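Local coordinates for myosin-17 (Arabidopsis thaliana, PDB 7KFL), which probably recognises cargo through its globular tail, the domain by which this plant class XI motor attaches to what it carries along actin, at residues A[32-37]-A[136-141]; A[80-85]-A[161-166]; A[89-94]-A[144-149]. One frame throughout, in Å; residues are numbered along the deposited sequence.

Contact 1 of 3, residues A[32-37]-A[136-141]; sequences AACVIY and GLTKLD
C34 and the backbone of L137 and T138 make the first shell of this contact, a worked example of how a loop can be laid against a helix by van der Waals packing. The CB of C34 lies 3.4 Å from the carbonyl O of L137, and the SG of C34 reaches past that carbonyl to within 3.8 Å of the CA of T138. The CG2 of T138 stands 4.0 Å from the SG of C34, and the CD2 of L140 approaches the SG of C34 at 4.1 Å. One sulfur thus meets backbone, threonine methyl and leucine methyl together. Its position follows from the first torsion of C34 (chi1 -68°), which swings SG opposite the cysteine's own carbonyl carbon and so directs it at T138 and L140. One residue further along the helix, V35 adds a separate apolar touch, its CG2 standing 4.2 Å from the CG of L137.

The second shell supplies the polar grip that the two segments lack between themselves. K38, just beyond 32-37, gives its NZ to the carbonyl oxygens of both L137 and K139, tying the loop at two points to the helix it covers. T138 turns its hydroxyl to N26, a weak bond, with OG1 held close to both backbone neighbours of CA (chi1 57°); this rotation leaves CG2 for the sulfur. On the other flanks of the helix, V35 touches L15 and I36 touches I19 of helix 4-20, while A32 and I36 touch helix 71-89. Helix 31-43 is therefore packed between neighbouring helices and the irregular segment 136-141, part of the long connection leading to strand 146-147: a loop laid along one flank of a helical bundle in the globular tail.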
ATOM      1  N   ALA A  32      15.125  18.201   4.478  1.00 58.58           N
ATOM      2  CA  ALA A  32      16.257  17.682   3.670  1.00 57.29           C
ATOM      3  C   ALA A  32      15.986  17.904   2.175  1.00 55.89           C
ATOM      4  O   ALA A  32      16.915  18.338   1.468  1.00 56.13           O
ATOM      5  CB  ALA A  32      16.516  16.226   3.982  1.00 56.79           C
ATOM      6  N   ALA A  33      14.761  17.634   1.717  1.00 54.57           N
ATOM      7  CA  ALA A  33      14.317  17.849   0.320  1.00 53.81           C
ATOM      8  C   ALA A  33      14.483  19.327  -0.059  1.00 54.39           C
ATOM      9  O   ALA A  33      14.950  19.598  -1.178  1.00 54.44           O
ATOM     10  CB  ALA A  33      12.888  17.395   0.155  1.00 53.44           C
ATOM     11  N   CYS A  34      14.114  20.243   0.842  1.00 55.35           N
ATOM     12  CA  CYS A  34      14.195  21.716   0.642  1.00 56.78           C
ATOM     13  C   CYS A  34      15.662  22.164   0.638  1.00 56.87           C
ATOM     14  O   CYS A  34      16.023  22.988  -0.221  1.00 56.93           O
ATOM     15  CB  CYS A  34      13.414  22.468   1.715  1.00 57.91           C
ATOM     16  SG  CYS A  34      11.621  22.240   1.591  1.00 59.16           S
ATOM     17  N   VAL A  35      16.471  21.638   1.562  1.00 57.19           N
ATOM     18  CA  VAL A  35      17.934  21.923   1.668  1.00 57.70           C
ATOM     19  C   VAL A  35      18.627  21.435   0.390  1.00 57.76           C
ATOM     20  O   VAL A  35      19.419  22.212  -0.179  1.00 58.50           O
ATOM     21  CB  VAL A  35      18.543  21.282   2.930  1.00 57.93           C
ATOM     22  CG1 VAL A  35      20.065  21.260   2.894  1.00 57.84           C
ATOM     23  CG2 VAL A  35      18.051  21.971   4.193  1.00 58.29           C
ATOM     24  N   ILE A  36      18.345  20.197  -0.033  1.00 57.82           N
ATOM     25  CA  ILE A  36      18.915  19.576  -1.268  1.00 57.59           C
ATOM     26  C   ILE A  36      18.592  20.483  -2.460  1.00 58.04           C
ATOM     27  O   ILE A  36      19.542  20.914  -3.140  1.00 58.28           O
ATOM     28  CB  ILE A  36      18.392  18.137  -1.474  1.00 56.83           C
ATOM     29  CG1 ILE A  36      19.041  17.156  -0.494  1.00 56.71           C
ATOM     30  CG2 ILE A  36      18.588  17.684  -2.914  1.00 56.88           C
ATOM     31  CD1 ILE A  36      18.294  15.851  -0.344  1.00 56.72           C
ATOM     32  N   TYR A  37      17.304  20.766  -2.683  1.00 58.19           N
ATOM     33  CA  TYR A  37      16.780  21.529  -3.848  1.00 58.47           C
ATOM     34  C   TYR A  37      17.491  22.882  -3.968  1.00 59.99           C
ATOM     35  O   TYR A  37      17.907  23.239  -5.086  1.00 61.30           O
ATOM     36  CB  TYR A  37      15.270  21.741  -3.729  1.00 58.21           C
ATOM     37  CG  TYR A  37      14.666  22.514  -4.874  1.00 57.99           C
ATOM     38  CD1 TYR A  37      14.688  22.007  -6.162  1.00 57.77           C
ATOM     39  CD2 TYR A  37      14.079  23.754  -4.676  1.00 58.74           C
ATOM     40  CE1 TYR A  37      14.144  22.708  -7.225  1.00 58.51           C
ATOM     41  CE2 TYR A  37      13.527  24.468  -5.728  1.00 59.12           C
ATOM     42  CZ  TYR A  37      13.559  23.943  -7.008  1.00 58.98           C
ATOM     43  OH  TYR A  37      13.019  24.633  -8.051  1.00 60.18           O
ATOM     44  N   GLY A 136      14.097  31.135   5.714  1.00106.58           N
ATOM     45  CA  GLY A 136      13.619  29.844   6.250  1.00103.73           C
ATOM     46  C   GLY A 136      13.826  28.724   5.247  1.00100.82           C
ATOM     47  O   GLY A 136      13.572  28.956   4.049  1.00100.89           O
ATOM     48  N   LEU A 137      14.262  27.553   5.722  1.00 97.49           N
ATOM     49  CA  LEU A 137      14.704  26.400   4.890  1.00 94.09           C
ATOM     50  C   LEU A 137      13.566  25.934   3.975  1.00 92.87           C
ATOM     51  O   LEU A 137      13.850  25.639   2.800  1.00 92.13           O
ATOM     52  CB  LEU A 137      15.178  25.267   5.807  1.00 92.52           C
ATOM     53  CG  LEU A 137      16.627  25.351   6.291  1.00 91.79           C
ATOM     54  CD1 LEU A 137      17.050  26.785   6.579  1.00 93.33           C
ATOM     55  CD2 LEU A 137      16.833  24.486   7.525  1.00 91.59           C
ATOM     56  N   THR A 138      12.332  25.883   4.485  1.00 93.27           N
ATOM     57  CA  THR A 138      11.146  25.333   3.775  1.00 94.58           C
ATOM     58  C   THR A 138      10.408  26.443   3.012  1.00 97.09           C
ATOM     59  O   THR A 138       9.521  26.097   2.206  1.00 96.52           O
ATOM     60  CB  THR A 138      10.234  24.582   4.752  1.00 93.76           C
ATOM     61  OG1 THR A 138       9.867  25.481   5.799  1.00 94.25           O
ATOM     62  CG2 THR A 138      10.899  23.351   5.324  1.00 93.04           C
ATOM     63  N   LYS A 139      10.753  27.713   3.251  1.00101.49           N
ATOM     64  CA  LYS A 139      10.279  28.874   2.448  1.00105.08           C
ATOM     65  C   LYS A 139      11.186  29.011   1.221  1.00105.48           C
ATOM     66  O   LYS A 139      12.354  29.403   1.405  1.00105.75           O
ATOM     67  CB  LYS A 139      10.289  30.165   3.276  1.00107.46           C
ATOM     68  CG  LYS A 139      10.005  31.446   2.499  1.00108.89           C
ATOM     69  CD  LYS A 139       8.774  31.373   1.611  1.00109.76           C
ATOM     70  CE  LYS A 139       8.449  32.686   0.931  1.00110.95           C
ATOM     71  NZ  LYS A 139       7.576  32.486  -0.251  1.00110.78           N
ATOM     72  N   LEU A 140      10.665  28.719   0.025  1.00106.72           N
ATOM     73  CA  LEU A 140      11.460  28.671  -1.234  1.00108.67           C
ATOM     74  C   LEU A 140      10.910  29.693  -2.237  1.00110.73           C
ATOM     75  O   LEU A 140       9.672  29.800  -2.363  1.00110.50           O
ATOM     76  CB  LEU A 140      11.469  27.248  -1.810  1.00108.03           C
ATOM     77  CG  LEU A 140      10.355  26.301  -1.357  1.00107.32           C
ATOM     78  CD1 LEU A 140       9.084  26.518  -2.165  1.00107.72           C
ATOM     79  CD2 LEU A 140      10.807  24.852  -1.462  1.00105.77           C
ATOM     80  N   ASP A 141      11.816  30.423  -2.900  1.00112.56           N
ATOM     81  CA  ASP A 141      11.514  31.395  -3.986  1.00114.57           C
ATOM     82  C   ASP A 141      10.623  30.698  -5.017  1.00115.18           C
ATOM     83  O   ASP A 141      10.970  29.566  -5.420  1.00114.94           O
ATOM     84  CB  ASP A 141      12.803  31.929  -4.622  1.00114.99           C
ATOM     85  CG  ASP A 141      12.583  32.982  -5.697  1.00116.10           C
ATOM     86  OD1 ASP A 141      11.706  33.849  -5.500  1.00117.74           O
ATOM     87  OD2 ASP A 141      13.292  32.929  -6.722  1.00115.37           O
TER

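Contact 2 of 3, residues A[80-85]-A[161-166]; sequences NSATLL and AFLEKI
L163 is a knob set in a hole formed by L78, S81, A82 and L85 of helix 71-89, its two methyls parted between different residues of 80-85. The CD2 branch goes to L85 and makes the tight part: CD2 of L163 lies 3.6 Å from the CD1 of L85, which also sits 3.8 Å from the CB of L163. The two leucine side chains cross obliquely, so that a methyl of L85 rests against the root of its partner as well as its end. What sends the branches across is the first torsion of L163, with CG swung opposite its own backbone N (chi1 175°).

Packing slackens around the other branch. CD1 of L163 faces the CB of S81 at 4.2 Å and the CB of A82 at 4.5 Å, and I166 offers just its CD1 to the OG of S81 at 4.1 Å. The serine hydroxyl is not left wanting there, because it is hydrogen-bonded to the carbonyl O of W77 one turn earlier in its own helix.

Here a small serine and alanine face larger aliphatic residues between two nearly antiparallel helices of an all-helical bundle, their short axes 9.7 Å apart at an angle of 153°. I166 also touches L74, W77 and L78 of helix 71-89 and I61 and I65 of helix 53-65, so the looser end is closed by further apolar residues. Solvent is reached on the back of helix 161-166 instead, where A161 and K165 are exposed; the lysine makes a long, weak ion pair with E66.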
ATOM      1  N   ASN A  80      10.396  12.933   2.094  1.00 53.45           N
ATOM      2  CA  ASN A  80      11.445  13.809   1.504  1.00 53.07           C
ATOM      3  C   ASN A  80      11.520  13.602  -0.013  1.00 52.64           C
ATOM      4  O   ASN A  80      11.541  14.614  -0.743  1.00 52.58           O
ATOM      5  CB  ASN A  80      12.811  13.583   2.156  1.00 53.36           C
ATOM      6  CG  ASN A  80      13.020  14.473   3.361  1.00 53.88           C
ATOM      7  OD1 ASN A  80      13.284  15.664   3.211  1.00 55.06           O
ATOM      8  ND2 ASN A  80      12.882  13.918   4.554  1.00 54.04           N
ATOM      9  N   SER A  81      11.575  12.348  -0.471  1.00 51.82           N
ATOM     10  CA  SER A  81      11.669  11.983  -1.908  1.00 51.27           C
ATOM     11  C   SER A  81      10.464  12.552  -2.663  1.00 50.91           C
ATOM     12  O   SER A  81      10.668  13.142  -3.740  1.00 51.63           O
ATOM     13  CB  SER A  81      11.777  10.496  -2.091  1.00 50.89           C
ATOM     14  OG  SER A  81      12.890   9.986  -1.376  1.00 51.63           O
ATOM     15  N   ALA A  82       9.262  12.380  -2.109  1.00 50.72           N
ATOM     16  CA  ALA A  82       7.987  12.858  -2.694  1.00 52.03           C
ATOM     17  C   ALA A  82       8.056  14.376  -2.904  1.00 52.61           C
ATOM     18  O   ALA A  82       7.713  14.829  -4.012  1.00 52.44           O
ATOM     19  CB  ALA A  82       6.827  12.463  -1.809  1.00 52.22           C
ATOM     20  N   THR A  83       8.506  15.126  -1.891  1.00 53.82           N
ATOM     21  CA  THR A  83       8.594  16.612  -1.917  1.00 55.01           C
ATOM     22  C   THR A  83       9.689  17.046  -2.902  1.00 54.95           C
ATOM     23  O   THR A  83       9.439  18.007  -3.658  1.00 54.62           O
ATOM     24  CB  THR A  83       8.817  17.195  -0.515  1.00 55.77           C
ATOM     25  OG1 THR A  83       7.795  16.681   0.338  1.00 56.45           O
ATOM     26  CG2 THR A  83       8.780  18.709  -0.490  1.00 56.36           C
ATOM     27  N   LEU A  84      10.846  16.373  -2.904  1.00 54.07           N
ATOM     28  CA  LEU A  84      11.971  16.708  -3.817  1.00 54.49           C
ATOM     29  C   LEU A  84      11.535  16.480  -5.270  1.00 55.19           C
ATOM     30  O   LEU A  84      11.795  17.369  -6.102  1.00 54.54           O
ATOM     31  CB  LEU A  84      13.212  15.875  -3.478  1.00 53.67           C
ATOM     32  CG  LEU A  84      14.463  16.212  -4.293  1.00 53.65           C
ATOM     33  CD1 LEU A  84      14.637  17.719  -4.465  1.00 53.57           C
ATOM     34  CD2 LEU A  84      15.706  15.611  -3.651  1.00 53.87           C
ATOM     35  N   LEU A  85      10.898  15.337  -5.555  1.00 55.76           N
ATOM     36  CA  LEU A  85      10.411  14.972  -6.913  1.00 56.86           C
ATOM     37  C   LEU A  85       9.340  15.973  -7.368  1.00 57.97           C
ATOM     38  O   LEU A  85       9.337  16.317  -8.566  1.00 58.63           O
ATOM     39  CB  LEU A  85       9.871  13.539  -6.903  1.00 57.05           C
ATOM     40  CG  LEU A  85      10.927  12.451  -7.081  1.00 57.67           C
ATOM     41  CD1 LEU A  85      10.402  11.098  -6.630  1.00 57.51           C
ATOM     42  CD2 LEU A  85      11.405  12.387  -8.525  1.00 57.97           C
ATOM     43  N   ALA A 161      12.654   6.154  -9.060  1.00 46.81           N
ATOM     44  CA  ALA A 161      12.870   4.705  -8.834  1.00 47.81           C
ATOM     45  C   ALA A 161      13.021   4.425  -7.332  1.00 48.40           C
ATOM     46  O   ALA A 161      12.526   3.380  -6.879  1.00 49.49           O
ATOM     47  CB  ALA A 161      14.070   4.220  -9.611  1.00 47.80           C
ATOM     48  N   PHE A 162      13.665   5.323  -6.584  1.00 49.66           N
ATOM     49  CA  PHE A 162      13.915   5.154  -5.126  1.00 50.50           C
ATOM     50  C   PHE A 162      12.631   5.428  -4.330  1.00 49.89           C
ATOM     51  O   PHE A 162      12.417   4.736  -3.319  1.00 49.48           O
ATOM     52  CB  PHE A 162      15.110   5.994  -4.672  1.00 51.45           C
ATOM     53  CG  PHE A 162      16.375   5.182  -4.571  1.00 53.02           C
ATOM     54  CD1 PHE A 162      17.186   4.982  -5.678  1.00 54.45           C
ATOM     55  CD2 PHE A 162      16.722   4.562  -3.380  1.00 54.02           C
ATOM     56  CE1 PHE A 162      18.335   4.211  -5.588  1.00 54.99           C
ATOM     57  CE2 PHE A 162      17.873   3.793  -3.291  1.00 54.75           C
ATOM     58  CZ  PHE A 162      18.676   3.616  -4.395  1.00 55.07           C
ATOM     59  N   LEU A 163      11.798   6.379  -4.764  1.00 49.55           N
ATOM     60  CA  LEU A 163      10.462   6.626  -4.156  1.00 49.46           C
ATOM     61  C   LEU A 163       9.616   5.351  -4.266  1.00 49.95           C
ATOM     62  O   LEU A 163       8.987   4.966  -3.261  1.00 50.88           O
ATOM     63  CB  LEU A 163       9.773   7.801  -4.857  1.00 49.51           C
ATOM     64  CG  LEU A 163       8.340   8.086  -4.402  1.00 49.74           C
ATOM     65  CD1 LEU A 163       8.285   8.361  -2.909  1.00 49.93           C
ATOM     66  CD2 LEU A 163       7.740   9.250  -5.172  1.00 50.03           C
ATOM     67  N   GLU A 164       9.605   4.729  -5.446  1.00 50.57           N
ATOM     68  CA  GLU A 164       8.847   3.482  -5.734  1.00 50.66           C
ATOM     69  C   GLU A 164       9.395   2.344  -4.866  1.00 50.27           C
ATOM     70  O   GLU A 164       8.579   1.595  -4.306  1.00 51.78           O
ATOM     71  CB  GLU A 164       8.915   3.161  -7.227  1.00 51.96           C
ATOM     72  CG  GLU A 164       8.083   4.113  -8.072  1.00 52.99           C
ATOM     73  CD  GLU A 164       8.337   4.064  -9.569  1.00 53.98           C
ATOM     74  OE1 GLU A 164       9.116   3.196 -10.013  1.00 54.86           O
ATOM     75  OE2 GLU A 164       7.756   4.903 -10.287  1.00 54.91           O
ATOM     76  N   LYS A 165      10.722   2.238  -4.742  1.00 49.93           N
ATOM     77  CA  LYS A 165      11.408   1.211  -3.910  1.00 50.29           C
ATOM     78  C   LYS A 165      11.042   1.406  -2.434  1.00 50.10           C
ATOM     79  O   LYS A 165      10.692   0.408  -1.771  1.00 51.08           O
ATOM     80  CB  LYS A 165      12.925   1.293  -4.095  1.00 51.14           C
ATOM     81  CG  LYS A 165      13.738   0.368  -3.200  1.00 51.54           C
ATOM     82  CD  LYS A 165      15.183   0.250  -3.628  1.00 52.85           C
ATOM     83  CE  LYS A 165      16.055  -0.437  -2.598  1.00 53.70           C
ATOM     84  NZ  LYS A 165      15.720  -1.873  -2.462  1.00 54.01           N
ATOM     85  N   ILE A 166      11.143   2.642  -1.940  1.00 49.33           N
ATOM     86  CA  ILE A 166      10.848   3.007  -0.523  1.00 49.17           C
ATOM     87  C   ILE A 166       9.370   2.702  -0.241  1.00 49.14           C
ATOM     88  O   ILE A 166       9.101   1.940   0.707  1.00 49.14           O
ATOM     89  CB  ILE A 166      11.239   4.474  -0.240  1.00 48.39           C
ATOM     90  CG1 ILE A 166      12.762   4.633  -0.183  1.00 48.38           C
ATOM     91  CG2 ILE A 166      10.577   4.989   1.030  1.00 48.15           C
ATOM     92  CD1 ILE A 166      13.246   6.053  -0.378  1.00 48.62           C
TER

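Contact 3 of 3, residues A[89-94]-A[144-149]; sequences QRTLKA and RQVEAK
Over one face of the Q145 amide lie CG of K93 and the carbonyl O of T91, the latter close to NE2 but too poorly angled for a hydrogen bond. R90 O sits near the amide plane beside NE2 of Q145, which makes a weak, bent bond to it (2.7 Å, 121° at the hydrogen). The OE1 of Q145 lies 3.3 Å from CE of K93. The lysine crosses the glutamine at about a right angle, and the bend of Q145 at chi2 (-101°) folds the amide back toward 89-94.

Beyond it the backbones pair. V146 N bonds to T91 O at 3.2 Å; K93 N meets V146 O almost straight (2.9 Å, 175°); A148 N reaches K93 O at 3.0 Å. L92 and V146 share one face of the sheet, K93 and E147 the other. On the first, L92 sets its CB 3.7 Å from the CB of A148 and its CD2 4.1 Å from the CG2 of V146, beside F46. Cutting L92 back to an alanine keeps CB but would probably leave V146, A148 and F46 without the isopropyl end that packs on them. Such alternating bonds define a parallel two-stranded sheet, a small one joining helices 71-89 and 150-186.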
ATOM      1  N   GLN A  89       9.781  17.988 -10.621  1.00 63.74           N
ATOM      2  CA  GLN A  89       8.692  17.816 -11.624  1.00 66.45           C
ATOM      3  C   GLN A  89       8.255  19.184 -12.164  1.00 68.53           C
ATOM      4  O   GLN A  89       7.950  19.261 -13.367  1.00 69.53           O
ATOM      5  CB  GLN A  89       7.504  17.075 -11.004  1.00 67.19           C
ATOM      6  CG  GLN A  89       6.286  16.968 -11.916  1.00 68.82           C
ATOM      7  CD  GLN A  89       6.524  16.105 -13.130  1.00 70.16           C
ATOM      8  OE1 GLN A  89       7.393  15.233 -13.140  1.00 70.92           O
ATOM      9  NE2 GLN A  89       5.740  16.333 -14.172  1.00 70.88           N
ATOM     10  N   ARG A  90       8.223  20.212 -11.309  1.00 70.48           N
ATOM     11  CA  ARG A  90       7.723  21.574 -11.642  1.00 72.86           C
ATOM     12  C   ARG A  90       8.879  22.491 -12.068  1.00 72.90           C
ATOM     13  O   ARG A  90       8.593  23.652 -12.422  1.00 73.55           O
ATOM     14  CB  ARG A  90       6.989  22.178 -10.441  1.00 75.19           C
ATOM     15  CG  ARG A  90       5.688  21.477 -10.077  1.00 77.21           C
ATOM     16  CD  ARG A  90       5.004  22.138  -8.894  1.00 79.30           C
ATOM     17  NE  ARG A  90       3.814  21.421  -8.445  1.00 81.06           N
ATOM     18  CZ  ARG A  90       3.087  21.739  -7.374  1.00 82.52           C
ATOM     19  NH1 ARG A  90       3.419  22.773  -6.617  1.00 83.62           N
ATOM     20  NH2 ARG A  90       2.027  21.015  -7.056  1.00 82.87           N
ATOM     21  N   THR A  91      10.125  22.001 -12.049  1.00 71.92           N
ATOM     22  CA  THR A  91      11.359  22.799 -12.300  1.00 71.77           C
ATOM     23  C   THR A  91      12.026  22.353 -13.610  1.00 71.79           C
ATOM     24  O   THR A  91      12.063  23.165 -14.554  1.00 71.88           O
ATOM     25  CB  THR A  91      12.322  22.695 -11.110  1.00 71.51           C
ATOM     26  OG1 THR A  91      11.670  23.271  -9.978  1.00 71.12           O
ATOM     27  CG2 THR A  91      13.643  23.396 -11.340  1.00 72.23           C
ATOM     28  N   LEU A  92      12.538  21.117 -13.656  1.00 71.05           N
ATOM     29  CA  LEU A  92      13.382  20.591 -14.766  1.00 70.63           C
ATOM     30  C   LEU A  92      12.576  20.563 -16.071  1.00 72.43           C
ATOM     31  O   LEU A  92      11.574  19.830 -16.124  1.00 72.73           O
ATOM     32  CB  LEU A  92      13.883  19.183 -14.416  1.00 68.87           C
ATOM     33  CG  LEU A  92      14.616  19.020 -13.082  1.00 67.58           C
ATOM     34  CD1 LEU A  92      15.421  17.730 -13.072  1.00 66.50           C
ATOM     35  CD2 LEU A  92      15.520  20.205 -12.777  1.00 67.49           C
ATOM     36  N   LYS A  93      13.001  21.342 -17.072  1.00 75.72           N
ATOM     37  CA  LYS A  93      12.550  21.236 -18.488  1.00 78.13           C
ATOM     38  C   LYS A  93      13.438  20.206 -19.197  1.00 78.72           C
ATOM     39  O   LYS A  93      14.672  20.291 -19.044  1.00 78.42           O
ATOM     40  CB  LYS A  93      12.636  22.587 -19.206  1.00 80.56           C
ATOM     41  CG  LYS A  93      11.472  23.546 -18.984  1.00 82.74           C
ATOM     42  CD  LYS A  93      11.692  24.898 -19.651  1.00 84.67           C
ATOM     43  CE  LYS A  93      10.589  25.907 -19.398  1.00 85.77           C
ATOM     44  NZ  LYS A  93       9.684  26.055 -20.565  1.00 86.63           N
ATOM     45  N   ALA A  94      12.833  19.275 -19.942  1.00 80.66           N
ATOM     46  CA  ALA A  94      13.522  18.165 -20.645  1.00 81.31           C
ATOM     47  C   ALA A  94      14.336  18.718 -21.821  1.00 82.19           C
ATOM     48  O   ALA A  94      13.856  19.658 -22.487  1.00 82.69           O
ATOM     49  CB  ALA A  94      12.517  17.139 -21.107  1.00 81.73           C
ATOM     50  N   ARG A 144      10.908  28.398 -10.531  1.00104.25           N
ATOM     51  CA  ARG A 144      11.191  28.878 -11.911  1.00102.38           C
ATOM     52  C   ARG A 144      11.857  27.743 -12.699  1.00 98.34           C
ATOM     53  O   ARG A 144      12.763  27.089 -12.144  1.00 97.22           O
ATOM     54  CB  ARG A 144      12.048  30.150 -11.878  1.00103.91           C
ATOM     55  CG  ARG A 144      13.386  29.998 -11.168  1.00104.06           C
ATOM     56  CD  ARG A 144      14.034  31.330 -10.837  1.00104.44           C
ATOM     57  NE  ARG A 144      15.100  31.177  -9.854  1.00104.04           N
ATOM     58  CZ  ARG A 144      16.315  30.689 -10.104  1.00103.62           C
ATOM     59  NH1 ARG A 144      16.649  30.296 -11.323  1.00102.99           N
ATOM     60  NH2 ARG A 144      17.197  30.596  -9.123  1.00103.01           N
ATOM     61  N   GLN A 145      11.404  27.518 -13.937  1.00 94.93           N
ATOM     62  CA  GLN A 145      11.846  26.402 -14.816  1.00 91.81           C
ATOM     63  C   GLN A 145      13.318  26.601 -15.192  1.00 88.95           C
ATOM     64  O   GLN A 145      13.698  27.748 -15.496  1.00 89.26           O
ATOM     65  CB  GLN A 145      10.985  26.335 -16.079  1.00 92.59           C
ATOM     66  CG  GLN A 145       9.511  26.052 -15.815  1.00 93.88           C
ATOM     67  CD  GLN A 145       9.135  24.611 -16.067  1.00 94.67           C
ATOM     68  OE1 GLN A 145       8.743  24.235 -17.169  1.00 95.61           O
ATOM     69  NE2 GLN A 145       9.239  23.788 -15.034  1.00 94.72           N
ATOM     70  N   VAL A 146      14.108  25.523 -15.158  1.00 85.51           N
ATOM     71  CA  VAL A 146      15.514  25.478 -15.665  1.00 83.59           C
ATOM     72  C   VAL A 146      15.602  24.332 -16.680  1.00 81.78           C
ATOM     73  O   VAL A 146      15.049  23.254 -16.394  1.00 81.78           O
ATOM     74  CB  VAL A 146      16.540  25.322 -14.521  1.00 83.33           C
ATOM     75  CG1 VAL A 146      16.185  26.191 -13.322  1.00 83.54           C
ATOM     76  CG2 VAL A 146      16.725  23.874 -14.086  1.00 82.42           C
ATOM     77  N   GLU A 147      16.239  24.567 -17.833  1.00 80.01           N
ATOM     78  CA  GLU A 147      16.489  23.518 -18.857  1.00 78.55           C
ATOM     79  C   GLU A 147      17.560  22.572 -18.302  1.00 75.38           C
ATOM     80  O   GLU A 147      18.754  22.919 -18.369  1.00 76.22           O
ATOM     81  CB  GLU A 147      16.868  24.137 -20.206  1.00 80.08           C
ATOM     82  CG  GLU A 147      15.717  24.872 -20.875  1.00 81.68           C
ATOM     83  CD  GLU A 147      15.904  25.163 -22.356  1.00 83.55           C
ATOM     84  OE1 GLU A 147      16.044  24.196 -23.132  1.00 84.54           O
ATOM     85  OE2 GLU A 147      15.913  26.355 -22.731  1.00 84.34           O
ATOM     86  N   ALA A 148      17.124  21.441 -17.743  1.00 72.20           N
ATOM     87  CA  ALA A 148      17.965  20.447 -17.037  1.00 69.53           C
ATOM     88  C   ALA A 148      18.895  19.750 -18.034  1.00 67.78           C
ATOM     89  O   ALA A 148      18.416  19.353 -19.112  1.00 68.34           O
ATOM     90  CB  ALA A 148      17.088  19.449 -16.325  1.00 69.55           C
ATOM     91  N   LYS A 149      20.175  19.612 -17.674  1.00 65.40           N
ATOM     92  CA  LYS A 149      21.184  18.825 -18.428  1.00 64.03           C
ATOM     93  C   LYS A 149      21.058  17.355 -18.016  1.00 61.37           C
ATOM     94  O   LYS A 149      20.234  17.060 -17.134  1.00 59.68           O
ATOM     95  CB  LYS A 149      22.584  19.397 -18.189  1.00 65.48           C
ATOM     96  CG  LYS A 149      22.795  20.823 -18.685  1.00 66.91           C
ATOM     97  CD  LYS A 149      22.563  21.004 -20.175  1.00 68.67           C
ATOM     98  CE  LYS A 149      22.770  22.429 -20.643  1.00 69.99           C
ATOM     99  NZ  LYS A 149      21.623  23.296 -20.281  1.00 71.03           N
TER

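Along the chain the six segments run 32-37, 80-85, 89-94, 136-141, 144-149 and 161-166, so contact 1 interlocks with both others, whereas contact 3 falls within the span bridged by contact 2. Their centres lie about 16 to 18 Å apart, on the same side of the chain's centre. Helix 71-89 leads from contact 2 into contact 3, and strand 146-147 returns to helix 150-186. Helix 31-43 is joined to both: A33 N lies 2.9 Å from N80 OD1, and Y37 OH 2.7 Å from T91 OG1, probable hydrogen bonds. Loop, helix pair and small sheet thus link helices 31-43, 71-89 and 150-186 on one side of the cargo-binding domain.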